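Local coordinates for protein dihydropteroate synthase (Anaplasma phagocytophilum, PDB 6UCZ) that probably catalyses the condensation of p-aminobenzoate with 6-hydroxymethyl-dihydropterin diphosphate to form dihydropteroate, a precursor of folate, at residues Y131-G137 and K153-H159; R116-E122 and D140-I146; P206-F210 and C235-K241. One frame throughout, in Å; residues are numbered along the deposited sequence.

Following the chain from the N terminus, residues 116-122 open interaction 2 at the start of helix 118-127, and strand 131-134 then opens interaction 1. Residues 140-146 close interaction 2, and 153-159 close interaction 1, so the two contacts cross. They also touch: Ile132 of the sheet packs against Ala121 and Met143 of the helical layer. Interaction 3 comes later, in series, when 235-241 returns to the loop 206-210. It lies about 12 Å from interaction 1, centre to centre, and the two share the bound pterin. Together, interactions 1 and 3 line the pocket of the barrel, while interaction 2 joins two helices on its outside.

Interaction 1 of 3, residues Y131-G137 and K153-H159; sequences YINDQGG and KIIIMHH. With PMM (pterin-6-yl-methyl-monophosphate), chain C.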
loop_
_atom_site.group_PDB
_atom_site.type_symbol
_atom_site.label_atom_id
_atom_site.label_comp_id
_atom_site.label_asym_id
_atom_site.label_seq_id
_atom_site.Cartn_x
_atom_site.Cartn_y
_atom_site.Cartn_z
ATOM N N TYR A 131 10.787 -2.987 -1.628
ATOM C CA TYR A 131 9.573 -3.585 -1.092
ATOM C C TYR A 131 8.794 -4.251 -2.208
ATOM O O TYR A 131 8.733 -3.726 -3.323
ATOM C CB TYR A 131 8.612 -2.549 -0.445
ATOM C CG TYR A 131 9.148 -1.701 0.682
ATOM C CD1 TYR A 131 9.965 -0.607 0.436
ATOM C CD2 TYR A 131 8.767 -1.956 1.990
ATOM C CE1 TYR A 131 10.438 0.185 1.482
ATOM C CE2 TYR A 131 9.221 -1.185 3.030
ATOM C CZ TYR A 131 10.051 -0.112 2.779
ATOM O OH TYR A 131 10.490 0.640 3.838
ATOM N N ILE A 132 8.171 -5.384 -1.891
ATOM C CA ILE A 132 7.008 -5.852 -2.634
ATOM C C ILE A 132 5.763 -5.335 -1.924
ATOM O O ILE A 132 5.531 -5.646 -0.749
ATOM C CB ILE A 132 6.952 -7.381 -2.730
ATOM C CG1 ILE A 132 8.256 -7.977 -3.261
ATOM C CG2 ILE A 132 5.768 -7.798 -3.619
ATOM C CD1 ILE A 132 8.263 -9.488 -3.180
ATOM N N ASN A 133 4.968 -4.538 -2.613
ATOM C CA ASN A 133 3.659 -4.153 -2.092
ATOM C C ASN A 133 2.672 -5.134 -2.720
ATOM O O ASN A 133 2.086 -4.870 -3.768
ATOM C CB ASN A 133 3.343 -2.698 -2.410
ATOM C CG ASN A 133 1.938 -2.314 -2.021
ATOM O OD1 ASN A 133 1.270 -3.022 -1.255
ATOM N ND2 ASN A 133 1.461 -1.211 -2.577
ATOM N N ASP A 134 2.512 -6.292 -2.078
ATOM C CA ASP A 134 1.711 -7.381 -2.647
ATOM C C ASP A 134 0.251 -7.080 -2.382
ATOM O O ASP A 134 -0.350 -7.587 -1.428
ATOM C CB ASP A 134 2.101 -8.734 -2.064
ATOM C CG ASP A 134 1.244 -9.879 -2.616
ATOM O OD1 ASP A 134 0.534 -9.683 -3.627
ATOM O OD2 ASP A 134 1.284 -10.980 -2.030
ATOM N N GLN A 135 -0.341 -6.301 -3.291
ATOM C CA GLN A 135 -1.747 -5.938 -3.163
ATOM C C GLN A 135 -2.662 -7.155 -3.289
ATOM O O GLN A 135 -3.815 -7.102 -2.855
ATOM C CB GLN A 135 -2.072 -4.920 -4.251
ATOM C CG GLN A 135 -3.449 -4.333 -4.200
ATOM C CD GLN A 135 -3.798 -3.593 -5.472
ATOM O OE1 GLN A 135 -4.975 -3.469 -5.819
ATOM N NE2 GLN A 135 -2.775 -3.103 -6.186
ATOM N N GLY A 136 -2.149 -8.272 -3.807
ATOM C CA GLY A 136 -2.935 -9.483 -3.862
ATOM C C GLY A 136 -2.885 -10.317 -2.612
ATOM O O GLY A 136 -3.675 -11.260 -2.483
ATOM N N GLY A 137 -1.985 -9.996 -1.680
ATOM C CA GLY A 137 -1.885 -10.764 -0.454
ATOM C C GLY A 137 -1.668 -12.250 -0.705
ATOM O O GLY A 137 -2.432 -13.085 -0.218
ATOM N N LYS A 153 11.413 -6.657 1.883
ATOM C CA LYS A 153 10.264 -6.410 2.737
ATOM C C LYS A 153 9.008 -6.571 1.890
ATOM O O LYS A 153 9.005 -6.276 0.686
ATOM C CB LYS A 153 10.333 -5.010 3.341
ATOM C CG LYS A 153 11.614 -4.754 4.116
ATOM C CD LYS A 153 11.731 -3.297 4.563
ATOM C CE LYS A 153 12.779 -2.554 3.739
ATOM N NZ LYS A 153 13.291 -1.332 4.431
ATOM N N ILE A 154 7.928 -7.033 2.514
ATOM C CA ILE A 154 6.705 -7.289 1.763
ATOM C C ILE A 154 5.482 -6.792 2.519
ATOM O O ILE A 154 5.308 -7.089 3.705
ATOM C CB ILE A 154 6.572 -8.784 1.402
ATOM C CG1 ILE A 154 5.218 -9.055 0.749
ATOM C CG2 ILE A 154 6.811 -9.679 2.618
ATOM C CD1 ILE A 154 5.226 -10.303 -0.124
ATOM N N ILE A 155 4.637 -6.032 1.832
ATOM C CA ILE A 155 3.313 -5.668 2.324
ATOM C C ILE A 155 2.308 -6.651 1.742
ATOM O O ILE A 155 2.303 -6.890 0.527
ATOM C CB ILE A 155 2.938 -4.234 1.918
ATOM C CG1 ILE A 155 4.035 -3.254 2.334
ATOM C CG2 ILE A 155 1.580 -3.829 2.547
ATOM C CD1 ILE A 155 3.932 -1.920 1.618
ATOM N N ILE A 156 1.465 -7.230 2.596
ATOM C CA ILE A 156 0.327 -8.036 2.161
ATOM C C ILE A 156 -0.946 -7.291 2.543
ATOM O O ILE A 156 -1.106 -6.873 3.699
ATOM C CB ILE A 156 0.363 -9.459 2.750
ATOM C CG1 ILE A 156 0.597 -9.427 4.265
ATOM C CG2 ILE A 156 1.441 -10.300 2.047
ATOM C CD1 ILE A 156 0.506 -10.822 4.920
ATOM N N MET A 157 -1.843 -7.110 1.573
ATOM C CA MET A 157 -3.043 -6.291 1.729
ATOM C C MET A 157 -4.299 -7.158 1.700
ATOM O O MET A 157 -4.440 -8.012 0.817
ATOM C CB MET A 157 -3.134 -5.259 0.605
ATOM C CG MET A 157 -4.215 -4.207 0.852
ATOM S SD MET A 157 -4.688 -3.386 -0.668
ATOM C CE MET A 157 -5.673 -4.685 -1.455
ATOM N N HIS A 158 -5.224 -6.919 2.637
ATOM C CA HIS A 158 -6.474 -7.675 2.659
ATOM C C HIS A 158 -7.418 -7.228 1.545
ATOM O O HIS A 158 -7.571 -6.032 1.284
ATOM C CB HIS A 158 -7.188 -7.513 4.003
ATOM C CG HIS A 158 -8.474 -8.281 4.079
ATOM N ND1 HIS A 158 -9.659 -7.805 3.563
ATOM C CD2 HIS A 158 -8.741 -9.525 4.549
ATOM C CE1 HIS A 158 -10.609 -8.710 3.735
ATOM N NE2 HIS A 158 -10.080 -9.758 4.341
ATOM N N HIS A 159 -8.092 -8.196 0.916
ATOM C CA HIS A 159 -9.145 -7.907 -0.054
ATOM C C HIS A 159 -10.158 -9.050 -0.115
ATOM O O HIS A 159 -9.919 -10.149 0.392
ATOM C CB HIS A 159 -8.546 -7.624 -1.436
ATOM C CG HIS A 159 -7.756 -8.770 -1.986
ATOM N ND1 HIS A 159 -8.347 -9.860 -2.587
ATOM C CD2 HIS A 159 -6.425 -9.016 -1.983
ATOM C CE1 HIS A 159 -7.412 -10.719 -2.958
ATOM N NE2 HIS A 159 -6.235 -10.228 -2.610
HETATM N N5 PMM C . -4.759 0.709 -2.570
HETATM C C6 PMM C . -4.632 0.709 -3.901
HETATM C C7 PMM C . -3.547 0.111 -4.514
HETATM N N8 PMM C . -2.563 -0.514 -3.857
HETATM N N1 PMM C . -1.671 -1.135 -1.852
HETATM C C2 PMM C . -1.743 -1.180 -0.527
HETATM N N2 PMM C . -0.788 -1.806 0.170
HETATM N N3 PMM C . -2.771 -0.623 0.185
HETATM C C4 PMM C . -3.850 0.031 -0.364
HETATM O O4 PMM C . -4.750 0.483 0.344
HETATM C C4A PMM C . -3.810 0.103 -1.840
HETATM C C8A PMM C . -2.698 -0.507 -2.526
HETATM C C9 PMM C . -5.765 1.341 -4.671
HETATM O O10 PMM C . -5.724 2.771 -4.487
HETATM P PA PMM C . -5.284 3.786 -5.667
HETATM O O1P PMM C . -5.604 5.181 -5.105
HETATM O O2P PMM C . -6.222 3.556 -6.844
HETATM O O3P PMM C . -3.844 3.589 -6.006
HETATM O O HOH W 1 11.178 -0.311 6.406
#
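Tyr131 to Asp134 and Lys153 to Met157 form neighbouring parallel strands of the (beta/alpha)8 barrel, linked through helix 143-148 as a beta-alpha-beta crossover, and their C-terminal ends line the pterin pocket. Ile132 laces the two backbones together: its N donates to Lys153 O, while its O accepts from Ile155 N at 2.8 Å. Two residues on, Asp134 N donates to Ile155 O at 2.7 Å. Beyond that the ladder frays, with only a weak bond from Met157 N to Asp134 O, because the first strand leaves the sheet in a type I turn from Asp134 to Gly137.

On one face Ile132 and Ile154 meet helix 143-148. On the other, Lys153 lays its CE over the Tyr131 ring, 4.1 Å from the centroid, in a CH-pi contact. A bend in the lysine chain (chi3 -107°) carries NZ past the rim, where a weak bond and a bridging water join it to Tyr131 OH; Glu110 binds both ends more firmly.

Further along, Asn133 CG stands anti to the backbone N (chi1 174°), turning the amide toward the ligand. Its OD1 accepts the N-H of PMM N2 at 2.8 Å, nearly straight at 176°, and ND2 donates to PMM N1 at 3.2 Å, so the amide pairs with both nitrogens flanking C2; Asp71 also holds ND2. Ile155 CB and CG2 press against the same OD1. Met157 lies over the pterin, SD 3.5 Å from PMM N3, and runs side by side with Gln135, its CE 3.6 Å from Gln135 CG. Gln135 NE2 is held by Asp114. At the far end His159 NE2 donates to Gly136 O at 2.8 Å, the oxygen lying in the imidazole plane but the donor well above the plane of the carbonyl.

Interaction 2 of 3, residues R116-E122 and D140-I146; sequences RNAKTAE and DPDMPAI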
loop_
_atom_site.group_PDB
_atom_site.type_symbol
_atom_site.label_atom_id
_atom_site.label_comp_id
_atom_site.label_asym_id
_atom_site.label_seq_id
_atom_site.Cartn_x
_atom_site.Cartn_y
_atom_site.Cartn_z
ATOM N N ARG A 116 0.263 -7.618 -7.907
ATOM C CA ARG A 116 -0.227 -8.900 -7.433
ATOM C C ARG A 116 0.497 -10.087 -8.071
ATOM O O ARG A 116 0.222 -11.226 -7.692
ATOM C CB ARG A 116 -1.733 -9.008 -7.688
ATOM C CG ARG A 116 -2.099 -9.328 -9.126
ATOM C CD ARG A 116 -3.591 -9.283 -9.306
ATOM N NE ARG A 116 -4.057 -7.901 -9.259
ATOM C CZ ARG A 116 -5.240 -7.487 -9.699
ATOM N NH1 ARG A 116 -6.091 -8.350 -10.242
ATOM N NH2 ARG A 116 -5.564 -6.202 -9.602
ATOM N N ASN A 117 1.428 -9.849 -9.001
ATOM C CA ASN A 117 2.064 -10.904 -9.803
ATOM C C ASN A 117 3.490 -11.164 -9.329
ATOM O O ASN A 117 4.322 -10.249 -9.326
ATOM C CB ASN A 117 2.088 -10.524 -11.283
ATOM C CG ASN A 117 0.703 -10.382 -11.875
ATOM O OD1 ASN A 117 -0.140 -11.248 -11.694
ATOM N ND2 ASN A 117 0.463 -9.289 -12.590
ATOM N N ALA A 118 3.786 -12.423 -8.989
ATOM C CA ALA A 118 5.113 -12.760 -8.475
ATOM C C ALA A 118 6.212 -12.470 -9.496
ATOM O O ALA A 118 7.301 -12.017 -9.129
ATOM C CB ALA A 118 5.156 -14.230 -8.052
ATOM N N LYS A 119 5.949 -12.720 -10.782
ATOM C CA LYS A 119 6.963 -12.467 -11.805
ATOM C C LYS A 119 7.325 -10.993 -11.877
ATOM O O LYS A 119 8.501 -10.639 -12.020
ATOM C CB LYS A 119 6.473 -12.947 -13.169
ATOM C CG LYS A 119 7.504 -12.819 -14.294
ATOM C CD LYS A 119 8.873 -13.379 -13.928
ATOM C CE LYS A 119 8.953 -14.876 -14.153
ATOM N NZ LYS A 119 10.361 -15.307 -14.396
ATOM N N THR A 120 6.327 -10.117 -11.779
ATOM C CA THR A 120 6.621 -8.690 -11.776
ATOM C C THR A 120 7.436 -8.307 -10.550
ATOM O O THR A 120 8.408 -7.551 -10.657
ATOM C CB THR A 120 5.321 -7.894 -11.857
ATOM O OG1 THR A 120 4.782 -8.022 -13.183
ATOM C CG2 THR A 120 5.556 -6.416 -11.518
ATOM N N ALA A 121 7.078 -8.845 -9.380
ATOM C CA ALA A 121 7.872 -8.578 -8.187
ATOM C C ALA A 121 9.300 -9.063 -8.370
ATOM O O ALA A 121 10.249 -8.362 -8.004
ATOM C CB ALA A 121 7.238 -9.233 -6.961
ATOM N N GLU A 122 9.472 -10.251 -8.971
ATOM C CA GLU A 122 10.805 -10.794 -9.193
ATOM C C GLU A 122 11.620 -9.912 -10.132
ATOM O O GLU A 122 12.809 -9.668 -9.893
ATOM C CB GLU A 122 10.691 -12.216 -9.757
ATOM C CG GLU A 122 12.001 -12.850 -10.142
ATOM C CD GLU A 122 11.808 -14.226 -10.727
ATOM O OE1 GLU A 122 10.829 -14.418 -11.477
ATOM O OE2 GLU A 122 12.624 -15.116 -10.427
ATOM N N ASP A 140 -1.041 -14.610 -5.854
ATOM C CA ASP A 140 -0.102 -15.410 -6.646
ATOM C C ASP A 140 0.606 -16.392 -5.714
ATOM O O ASP A 140 1.331 -15.957 -4.809
ATOM C CB ASP A 140 0.911 -14.505 -7.335
ATOM C CG ASP A 140 1.757 -15.242 -8.375
ATOM O OD1 ASP A 140 2.045 -16.438 -8.192
ATOM O OD2 ASP A 140 2.150 -14.604 -9.375
ATOM N N PRO A 141 0.416 -17.704 -5.881
ATOM C CA PRO A 141 1.045 -18.670 -4.959
ATOM C C PRO A 141 2.567 -18.687 -5.018
ATOM O O PRO A 141 3.190 -19.284 -4.131
ATOM C CB PRO A 141 0.461 -20.020 -5.402
ATOM C CG PRO A 141 -0.722 -19.683 -6.245
ATOM C CD PRO A 141 -0.431 -18.363 -6.882
ATOM N N ASP A 142 3.179 -18.086 -6.037
ATOM C CA ASP A 142 4.630 -17.979 -6.120
ATOM C C ASP A 142 5.171 -16.761 -5.395
ATOM O O ASP A 142 6.395 -16.593 -5.328
ATOM C CB ASP A 142 5.094 -17.928 -7.578
ATOM C CG ASP A 142 4.924 -19.250 -8.287
ATOM O OD1 ASP A 142 5.045 -20.306 -7.622
ATOM O OD2 ASP A 142 4.660 -19.231 -9.508
ATOM N N MET A 143 4.301 -15.883 -4.894
ATOM C CA MET A 143 4.806 -14.688 -4.226
ATOM C C MET A 143 5.691 -15.022 -3.028
ATOM O O MET A 143 6.752 -14.388 -2.895
ATOM C CB MET A 143 3.644 -13.762 -3.822
ATOM C CG MET A 143 4.107 -12.353 -3.448
ATOM S SD MET A 143 4.843 -11.447 -4.830
ATOM C CE MET A 143 3.436 -10.675 -5.632
ATOM N N PRO A 144 5.355 -15.981 -2.150
ATOM C CA PRO A 144 6.254 -16.257 -1.011
ATOM C C PRO A 144 7.660 -16.675 -1.412
ATOM O O PRO A 144 8.634 -16.248 -0.778
ATOM C CB PRO A 144 5.520 -17.374 -0.258
ATOM C CG PRO A 144 4.077 -17.145 -0.591
ATOM C CD PRO A 144 4.086 -16.724 -2.026
ATOM N N ALA A 145 7.799 -17.497 -2.451
ATOM C CA ALA A 145 9.128 -17.913 -2.882
ATOM C C ALA A 145 9.938 -16.717 -3.367
ATOM O O ALA A 145 11.132 -16.607 -3.068
ATOM C CB ALA A 145 9.016 -18.979 -3.978
ATOM N N ILE A 146 9.294 -15.793 -4.087
ATOM C CA ILE A 146 9.982 -14.596 -4.571
ATOM C C ILE A 146 10.442 -13.723 -3.407
ATOM O O ILE A 146 11.581 -13.247 -3.380
ATOM C CB ILE A 146 9.074 -13.803 -5.529
ATOM C CG1 ILE A 146 8.895 -14.558 -6.842
ATOM C CG2 ILE A 146 9.666 -12.429 -5.803
ATOM C CD1 ILE A 146 10.179 -15.132 -7.363
HETATM O O HOH W 2 -0.337 -11.820 -5.094
HETATM O O HOH W 3 3.481 -13.497 -11.992
#
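Asp140 OD2 is gripped from two sources: Ala118 N donates to it at 2.8 Å, almost straight and from above the carboxylate plane, and a water that itself accepts from Lys119 N donates to OD2 at 3.1 Å. The other oxygen, Asp140 OD1, accepts from Asp142 N at 2.9 Å, a capping bond in the turn that leads into the second helix. Asp140 CG lies anti to the backbone N (chi1 -169°), which swings the carboxylate toward Ala118; its oxygens serve the first turn of helix 118-127 and the turn before helix 143-148, and the amides gathered there would be expected to steady its negative charge. A second water ties the backbones, donating to Arg116 O at 2.7 Å and accepting from Asp140 N at 3.0 Å.

These helices, 118-127 and 143-148, are successive members of the outer helical layer of the (beta/alpha)8 barrel, on the two sides of strand 131-134 in the sequence. Ala118 CB sits between the Asp140 carboxylate and Ile146 CG1, also meeting Asp142 CB, and further along the helices the packing turns apolar. Met143, bent at both chi2 and chi3, folds back so that SD sits 3.9 Å from Ala121 CB, facing strand 131-134, and CE rests 3.7 Å from Asn117 C. Toward the solvent, Ile146 crosses Glu122 at about a right angle, its CD1 lying 3.8 Å from Glu122 CB and against the extended stem of that side chain, whose OE1 forms a salt bridge with Lys119 NZ.

Interaction 3 of 3, residues P206-F210 and C235-K241; sequences PGLGF and CVGHSRK. With PMM (pterin-6-yl-methyl-monophosphate), chain C.
At the closure of the barrel, where the strands 202-205 and 235-236 meet and their following loops face the pterin, Lys241 NZ bridges to Leu208 O. It donates to that oxygen at 3.3 Å and to PMM N5 at 3.2 Å, and it lies 2.8 Å from PMM O4. Gly237 O is modelled still closer to NZ, but so short a separation is doubtful. The chain bends at chi2 (-103°) and again at chi4, which brings the ammonium between the two loops and the ligand.

A water extends this join, accepting from Leu208 N and, at 2.9 Å, from Gly237 N; PMM O4 is one of several acceptors competing for its protons. Behind the polar layer, Leu208 CD1 packs obliquely against Val236 CG1 at 3.7 Å and beside His238 CB, while Pro206 CD meets Cys235 O. Phe210 presents its ring edge to the ligand, with CE2 3.5 Å from PMM N5. Asp205, Asn133 and Arg274 also hydrogen-bond the bound PMM. Loops gathered round a ligand at the C-terminal ends of the strands are typical of active sites in (beta/alpha)8 barrels.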
loop_
_atom_site.group_PDB
_atom_site.type_symbol
_atom_site.label_atom_id
_atom_site.label_comp_id
_atom_site.label_asym_id
_atom_site.label_seq_id
_atom_site.Cartn_x
_atom_site.Cartn_y
_atom_site.Cartn_z
ATOM N N PRO A 206 -4.749 -3.512 5.933
ATOM C CA PRO A 206 -6.143 -3.998 5.920
ATOM C C PRO A 206 -6.885 -3.777 4.611
ATOM O O PRO A 206 -8.040 -4.217 4.504
ATOM C CB PRO A 206 -6.799 -3.192 7.046
ATOM C CG PRO A 206 -6.025 -1.896 7.043
ATOM C CD PRO A 206 -4.601 -2.300 6.767
ATOM N N GLY A 207 -6.303 -3.076 3.642
ATOM C CA GLY A 207 -6.983 -2.868 2.375
ATOM C C GLY A 207 -8.277 -2.077 2.486
ATOM O O GLY A 207 -9.355 -2.564 2.120
ATOM N N LEU A 208 -8.179 -0.844 2.975
ATOM C CA LEU A 208 -9.349 0.021 3.066
ATOM C C LEU A 208 -10.006 0.163 1.703
ATOM O O LEU A 208 -9.330 0.285 0.678
ATOM C CB LEU A 208 -8.958 1.412 3.613
ATOM C CG LEU A 208 -8.274 1.482 4.986
ATOM C CD1 LEU A 208 -8.196 2.949 5.529
ATOM C CD2 LEU A 208 -9.052 0.617 5.964
ATOM N N GLY A 209 -11.335 0.097 1.681
ATOM C CA GLY A 209 -12.062 0.193 0.434
ATOM C C GLY A 209 -12.182 -1.097 -0.373
ATOM O O GLY A 209 -13.022 -1.158 -1.272
ATOM N N PHE A 210 -11.327 -2.098 -0.148
ATOM C CA PHE A 210 -11.371 -3.329 -0.956
ATOM C C PHE A 210 -12.473 -4.238 -0.419
ATOM O O PHE A 210 -12.299 -4.973 0.554
ATOM C CB PHE A 210 -10.011 -4.020 -0.979
ATOM C CG PHE A 210 -9.006 -3.318 -1.855
ATOM C CD1 PHE A 210 -8.840 -3.699 -3.185
ATOM C CD2 PHE A 210 -8.246 -2.259 -1.361
ATOM C CE1 PHE A 210 -7.926 -3.043 -4.005
ATOM C CE2 PHE A 210 -7.337 -1.593 -2.177
ATOM C CZ PHE A 210 -7.171 -1.987 -3.499
ATOM N N CYS A 235 0.723 -0.949 7.234
ATOM C CA CYS A 235 0.564 0.031 6.171
ATOM C C CYS A 235 -0.920 0.335 5.986
ATOM O O CYS A 235 -1.753 -0.579 5.979
ATOM C CB CYS A 235 1.154 -0.488 4.854
ATOM S SG CYS A 235 0.926 0.594 3.427
ATOM N N VAL A 236 -1.260 1.612 5.825
ATOM C CA VAL A 236 -2.644 1.988 5.560
ATOM C C VAL A 236 -2.704 2.821 4.286
ATOM O O VAL A 236 -1.965 3.803 4.142
ATOM C CB VAL A 236 -3.267 2.757 6.740
ATOM C CG1 VAL A 236 -4.645 3.301 6.349
ATOM C CG2 VAL A 236 -3.354 1.848 7.951
ATOM N N GLY A 237 -3.605 2.443 3.375
ATOM C CA GLY A 237 -3.830 3.192 2.150
ATOM C C GLY A 237 -5.214 3.808 2.097
ATOM O O GLY A 237 -6.152 3.247 1.514
ATOM N N HIS A 238 -5.355 4.970 2.737
ATOM C CA HIS A 238 -6.627 5.676 2.828
ATOM C C HIS A 238 -6.768 6.782 1.793
ATOM O O HIS A 238 -7.864 7.327 1.641
ATOM C CB HIS A 238 -6.778 6.287 4.231
ATOM C CG HIS A 238 -5.688 7.262 4.579
ATOM N ND1 HIS A 238 -4.351 6.918 4.577
ATOM C CD2 HIS A 238 -5.738 8.568 4.937
ATOM C CE1 HIS A 238 -3.624 7.970 4.912
ATOM N NE2 HIS A 238 -4.442 8.984 5.142
ATOM N N SER A 239 -5.688 7.113 1.085
ATOM C CA SER A 239 -5.609 8.364 0.340
ATOM C C SER A 239 -6.639 8.435 -0.779
ATOM O O SER A 239 -6.637 7.601 -1.683
ATOM C CB SER A 239 -4.196 8.535 -0.212
ATOM O OG SER A 239 -4.074 9.776 -0.861
ATOM N N ARG A 240 -7.512 9.450 -0.725
ATOM C CA ARG A 240 -8.524 9.732 -1.737
ATOM C C ARG A 240 -9.549 8.606 -1.891
ATOM O O ARG A 240 -10.331 8.625 -2.843
ATOM C CB ARG A 240 -7.896 10.026 -3.110
ATOM C CG ARG A 240 -6.879 11.179 -3.138
ATOM C CD ARG A 240 -6.348 11.378 -4.546
ATOM N NE ARG A 240 -5.389 12.473 -4.602
ATOM C CZ ARG A 240 -4.694 12.802 -5.681
ATOM N NH1 ARG A 240 -4.840 12.116 -6.805
ATOM N NH2 ARG A 240 -3.846 13.818 -5.634
ATOM N N LYS A 241 -9.609 7.666 -0.953
ATOM C CA LYS A 241 -10.469 6.491 -1.109
ATOM C C LYS A 241 -11.945 6.864 -0.955
ATOM O O LYS A 241 -12.305 7.883 -0.355
ATOM C CB LYS A 241 -10.076 5.421 -0.090
ATOM C CG LYS A 241 -8.685 4.774 -0.365
ATOM C CD LYS A 241 -8.873 3.405 -0.980
ATOM C CE LYS A 241 -7.607 2.769 -1.577
ATOM N NZ LYS A 241 -6.872 2.012 -0.571
HETATM N N5 PMM C . -4.759 0.709 -2.570
HETATM C C6 PMM C . -4.632 0.709 -3.901
HETATM C C7 PMM C . -3.547 0.111 -4.514
HETATM N N8 PMM C . -2.563 -0.514 -3.857
HETATM N N1 PMM C . -1.671 -1.135 -1.852
HETATM C C2 PMM C . -1.743 -1.180 -0.527
HETATM N N2 PMM C . -0.788 -1.806 0.170
HETATM N N3 PMM C . -2.771 -0.623 0.185
HETATM C C4 PMM C . -3.850 0.031 -0.364
HETATM O O4 PMM C . -4.750 0.483 0.344
HETATM C C4A PMM C . -3.810 0.103 -1.840
HETATM C C8A PMM C . -2.698 -0.507 -2.526
HETATM C C9 PMM C . -5.765 1.341 -4.671
HETATM O O10 PMM C . -5.724 2.771 -4.487
HETATM P PA PMM C . -5.284 3.786 -5.667
HETATM O O1P PMM C . -5.604 5.181 -5.105
HETATM O O2P PMM C . -6.222 3.556 -6.844
HETATM O O3P PMM C . -3.844 3.589 -6.006
HETATM O O HOH W 4 -5.387 0.200 2.973
#